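PDB 5M1P: terminase large subunit from Thermus phage G20c, which packages viral DNA into empty procapsids as an ATP-driven motor and, through its nuclease domain, cuts the genome to begin and end each packaging round. Local coordinates for residues E29-R32 / I36-I39; Y158-T161 / N165-M168. All coordinates share one frame; numbering follows the deposited sequence.

Interaction 1. Residues E29-R32 / I36-I39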
loop_
_atom_site.group_PDB
_atom_site.type_symbol
_atom_site.label_atom_id
_atom_site.label_comp_id
_atom_site.label_asym_id
_atom_site.label_seq_id
_atom_site.Cartn_x
_atom_site.Cartn_y
_atom_site.Cartn_z
ATOM N N GLU A 29 -0.205 -9.104 13.122
ATOM C CA GLU A 29 -0.514 -8.936 14.526
ATOM C C GLU A 29 -1.779 -8.145 14.718
ATOM O O GLU A 29 -2.130 -7.260 13.921
ATOM C CB GLU A 29 0.650 -8.309 15.268
ATOM C CG GLU A 29 1.037 -6.920 14.832
ATOM C CD GLU A 29 2.320 -6.472 15.497
ATOM O OE1 GLU A 29 2.243 -5.704 16.474
ATOM O OE2 GLU A 29 3.404 -6.922 15.062
ATOM N N ASP A 30 -2.469 -8.483 15.798
ATOM C CA ASP A 30 -3.719 -7.823 16.119
ATOM C C ASP A 30 -3.416 -6.456 16.715
ATOM O O ASP A 30 -2.276 -6.146 17.071
ATOM C CB ASP A 30 -4.568 -8.705 17.041
ATOM C CG ASP A 30 -5.186 -9.899 16.312
ATOM O OD1 ASP A 30 -5.578 -9.774 15.132
ATOM O OD2 ASP A 30 -5.321 -10.965 16.933
ATOM N N TYR A 31 -4.446 -5.618 16.759
ATOM C CA TYR A 31 -4.356 -4.258 17.264
ATOM C C TYR A 31 -3.720 -4.185 18.664
ATOM O O TYR A 31 -4.123 -4.911 19.577
ATOM C CB TYR A 31 -5.770 -3.691 17.323
ATOM C CG TYR A 31 -5.896 -2.309 17.920
ATOM C CD1 TYR A 31 -5.078 -1.252 17.487
ATOM C CD2 TYR A 31 -6.873 -2.033 18.877
ATOM C CE1 TYR A 31 -5.208 0.023 17.997
ATOM C CE2 TYR A 31 -7.020 -0.759 19.393
ATOM C CZ TYR A 31 -6.180 0.266 18.972
ATOM O OH TYR A 31 -6.315 1.539 19.494
ATOM N N ARG A 32 -2.751 -3.278 18.815
ATOM C CA ARG A 32 -2.157 -2.896 20.104
ATOM C C ARG A 32 -2.615 -1.465 20.395
ATOM O O ARG A 32 -2.226 -0.555 19.678
ATOM C CB ARG A 32 -0.630 -2.871 19.992
ATOM C CG ARG A 32 0.082 -4.179 19.717
ATOM C CD ARG A 32 1.578 -3.899 19.645
ATOM N NE ARG A 32 2.090 -3.206 20.838
ATOM C CZ ARG A 32 2.766 -3.768 21.846
ATOM N NH1 ARG A 32 3.051 -5.069 21.859
ATOM N NH2 ARG A 32 3.169 -3.008 22.861
ATOM N N ILE A 36 -0.196 3.727 17.337
ATOM C CA ILE A 36 -0.987 4.494 16.377
ATOM C C ILE A 36 -0.737 3.862 15.006
ATOM O O ILE A 36 0.393 3.496 14.679
ATOM C CB ILE A 36 -0.568 5.985 16.403
ATOM C CG1 ILE A 36 -0.924 6.623 17.756
ATOM C CG2 ILE A 36 -1.196 6.775 15.261
ATOM C CD1 ILE A 36 -2.392 6.944 17.948
ATOM N N TYR A 37 -1.799 3.742 14.211
ATOM C CA TYR A 37 -1.737 3.069 12.916
ATOM C C TYR A 37 -2.247 3.966 11.809
ATOM O O TYR A 37 -3.032 4.895 12.040
ATOM C CB TYR A 37 -2.627 1.832 12.950
ATOM C CG TYR A 37 -2.202 0.771 13.927
ATOM C CD1 TYR A 37 -2.486 0.876 15.292
ATOM C CD2 TYR A 37 -1.521 -0.350 13.490
ATOM C CE1 TYR A 37 -2.098 -0.112 16.180
ATOM C CE2 TYR A 37 -1.134 -1.346 14.377
ATOM C CZ TYR A 37 -1.430 -1.219 15.724
ATOM O OH TYR A 37 -1.069 -2.211 16.614
ATOM N N CYS A 38 -1.811 3.665 10.591
ATOM C CA CYS A 38 -2.421 4.240 9.405
ATOM C C CYS A 38 -2.576 3.110 8.408
ATOM O O CYS A 38 -2.031 2.018 8.619
ATOM C CB CYS A 38 -1.588 5.390 8.844
ATOM S SG CYS A 38 -0.043 4.883 8.073
ATOM N N ILE A 39 -3.321 3.368 7.338
ATOM C CA ILE A 39 -3.611 2.363 6.330
ATOM C C ILE A 39 -3.372 2.948 4.951
ATOM O O ILE A 39 -4.073 3.874 4.553
ATOM C CB ILE A 39 -5.079 1.884 6.411
ATOM C CG1 ILE A 39 -5.426 1.455 7.849
ATOM C CG2 ILE A 39 -5.336 0.775 5.397
ATOM C CD1 ILE A 39 -6.855 1.019 8.053
HETATM O O HOH W 1 1.004 -3.583 15.466
#
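Tyr37 carries nearly all of this contact, reaching from strand 37-42 of the RNase H-like mixed sheet to the loop that follows strand 25-27. Its side chain is the one that points at segment 29-32, and 85 Å² of the residue is covered there. With CG anti to the carbonyl carbon (chi1 -64°), the ring extends toward the loop and meets Tyr31 at an oblique angle, the planes 55° apart and the centroids 5.6 Å. The tightest carbon approach is Tyr31 CD1 to Tyr37 CE1, 3.4 Å; Tyr37 CE1 lies near the plane of the Tyr31 ring, at its edge. Tyr87 meets the Tyr37 ring as well, and Val54 and Ala63 touch the same buried side chain. The outer side is looser. Asp30 points away from segment 36-39, and its OD1 forms a salt bridge with Arg22; exposed Arg32 gives the contact its backbone and CB, while its guanidinium leads off to Asp34. Two bonds hold the phenol oxygen. Arg32 N donates to Tyr37 OH over 3.0 Å. Tyr37 OH in turn donates to a water 2.7 Å away, and that water donates to Glu29 OE1.

Interaction 2. Residues Y158-T161 / N165-M168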
loop_
_atom_site.group_PDB
_atom_site.type_symbol
_atom_site.label_atom_id
_atom_site.label_comp_id
_atom_site.label_asym_id
_atom_site.label_seq_id
_atom_site.Cartn_x
_atom_site.Cartn_y
_atom_site.Cartn_z
ATOM N N TYR A 158 12.684 0.459 -13.025
ATOM C CA TYR A 158 12.856 1.752 -13.671
ATOM C C TYR A 158 12.829 1.602 -15.181
ATOM O O TYR A 158 13.463 0.713 -15.736
ATOM C CB TYR A 158 14.208 2.363 -13.303
ATOM C CG TYR A 158 14.338 2.871 -11.901
ATOM C CD1 TYR A 158 13.655 4.004 -11.492
ATOM C CD2 TYR A 158 15.200 2.256 -10.989
ATOM C CE1 TYR A 158 13.809 4.511 -10.207
ATOM C CE2 TYR A 158 15.354 2.753 -9.700
ATOM C CZ TYR A 158 14.645 3.875 -9.313
ATOM O OH TYR A 158 14.780 4.387 -8.046
ATOM N N TYR A 159 12.108 2.506 -15.835
ATOM C CA TYR A 159 12.119 2.668 -17.288
ATOM C C TYR A 159 12.265 4.157 -17.600
ATOM O O TYR A 159 12.308 4.983 -16.695
ATOM C CB TYR A 159 10.837 2.091 -17.878
ATOM C CG TYR A 159 10.692 0.626 -17.580
ATOM C CD1 TYR A 159 11.342 -0.318 -18.360
ATOM C CD2 TYR A 159 9.945 0.180 -16.492
ATOM C CE1 TYR A 159 11.238 -1.667 -18.087
ATOM C CE2 TYR A 159 9.832 -1.164 -16.207
ATOM C CZ TYR A 159 10.485 -2.086 -17.004
ATOM O OH TYR A 159 10.398 -3.423 -16.725
ATOM N N ARG A 160 12.343 4.486 -18.891
ATOM C CA ARG A 160 12.400 5.866 -19.347
ATOM C C ARG A 160 11.367 6.080 -20.430
ATOM O O ARG A 160 11.181 5.222 -21.283
ATOM C CB ARG A 160 13.811 6.202 -19.853
ATOM C CG ARG A 160 14.834 6.367 -18.729
ATOM C CD ARG A 160 14.775 7.746 -18.088
ATOM N NE ARG A 160 15.396 7.789 -16.759
ATOM C CZ ARG A 160 15.539 8.894 -16.030
ATOM N NH1 ARG A 160 16.114 8.842 -14.825
ATOM N NH2 ARG A 160 15.108 10.063 -16.489
ATOM N N THR A 161 10.702 7.230 -20.385
ATOM C CA THR A 161 9.724 7.603 -21.401
ATOM C C THR A 161 10.458 8.049 -22.667
ATOM O O THR A 161 11.691 8.192 -22.674
ATOM C CB THR A 161 8.784 8.725 -20.920
ATOM O OG1 THR A 161 9.533 9.929 -20.710
ATOM C CG2 THR A 161 8.085 8.321 -19.637
ATOM N N ASN A 165 12.117 10.944 -19.445
ATOM C CA ASN A 165 11.675 11.076 -18.053
ATOM C C ASN A 165 11.602 9.706 -17.384
ATOM O O ASN A 165 11.296 8.711 -18.027
ATOM C CB ASN A 165 10.310 11.754 -17.969
ATOM C CG ASN A 165 10.289 13.115 -18.634
ATOM O OD1 ASN A 165 9.477 13.370 -19.527
ATOM N ND2 ASN A 165 11.189 13.995 -18.208
ATOM N N GLN A 166 11.879 9.672 -16.083
ATOM C CA GLN A 166 11.921 8.421 -15.329
ATOM C C GLN A 166 10.518 7.925 -15.039
ATOM O O GLN A 166 9.638 8.709 -14.675
ATOM C CB GLN A 166 12.650 8.616 -14.005
ATOM C CG GLN A 166 13.055 7.318 -13.314
ATOM C CD GLN A 166 13.537 7.563 -11.896
ATOM O OE1 GLN A 166 14.738 7.532 -11.612
ATOM N NE2 GLN A 166 12.598 7.818 -10.999
ATOM N N VAL A 167 10.326 6.617 -15.181
ATOM C CA VAL A 167 9.062 5.966 -14.850
ATOM C C VAL A 167 9.378 4.731 -14.000
ATOM O O VAL A 167 10.402 4.098 -14.181
ATOM C CB VAL A 167 8.188 5.689 -16.120
ATOM C CG1 VAL A 167 8.965 5.898 -17.411
ATOM C CG2 VAL A 167 7.556 4.310 -16.124
ATOM N N MET A 168 8.501 4.440 -13.043
ATOM C CA MET A 168 8.602 3.249 -12.208
ATOM C C MET A 168 7.337 2.444 -12.422
ATOM O O MET A 168 6.238 2.973 -12.289
ATOM C CB MET A 168 8.706 3.611 -10.730
ATOM C CG MET A 168 9.901 4.454 -10.324
ATOM S SD MET A 168 9.614 5.137 -8.671
ATOM C CE MET A 168 11.251 5.602 -8.120
#
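Strands 158-160 and 166-168 run antiparallel, their axes 4.6 Å apart at closest approach and their directions 141° from each other, a marked twist. Tyr159 and Val167 form the hydrogen-bonded pair: Tyr159 N to Val167 O is 2.9 Å and Val167 N to Tyr159 O 3.0 Å. Thr161 N donates to Asn165 O over 2.8 Å. The non-hydrogen-bonded pairs, Tyr158 with Met168 and Arg160 with Gln166, flank Tyr159-Val167. This two-stranded beta hairpin stands apart from the main sheet of the nuclease domain, and Met168 rests on Glu126 and Ile129 of helix 122-137. On the face with Tyr158, Arg160, Gln166 and Met168, the arginine chain bends at chi2 (-81°), folding its guanidinium over the neighbouring strand; Gln166 CB sits 3.5 Å from Arg160 CZ, over the centre of that plane, and Arg160 NH2 bonds to Gly164 O. The Gln166 amide approaches Tyr158 CD1 and CE1 with its plane turned 47° from the ring, while Met168 lies alongside the tyrosine, its CE 3.5 Å from Tyr158 CE1. Val167 lies on the face with Tyr159, and Thr161 CG2, from the loop beyond the strand, comes within 3.4 Å of Val167 CG1, tighter than usual van der Waals contact. Near the turn, Asn165 N donates to Thr161 OG1 over 3.1 Å, a more bent bond.

How the interactions relate
Interactions 1 and 2 occupy opposite sides of the chain's centre, their own centres 34 Å apart and their nearest atoms about 19 Å, with no touch between them. They come in series: 29-32 with 36-39 closes before 158-161 with 165-168 opens. Nor do they share a sheet. Interaction 1 fastens a loop to strand 37-42, part of the mixed sheet, whereas interaction 2 joins the two strands, 156-160 and 166-170, of a separate hairpin. Both lie away from the bound calcium ion, yet each has a strand near a calcium ligand in the sequence: strand 37-42 ends at Asp42, and strand 166-170 is followed, after a loop, by Asp177 at the start of helix 177-186.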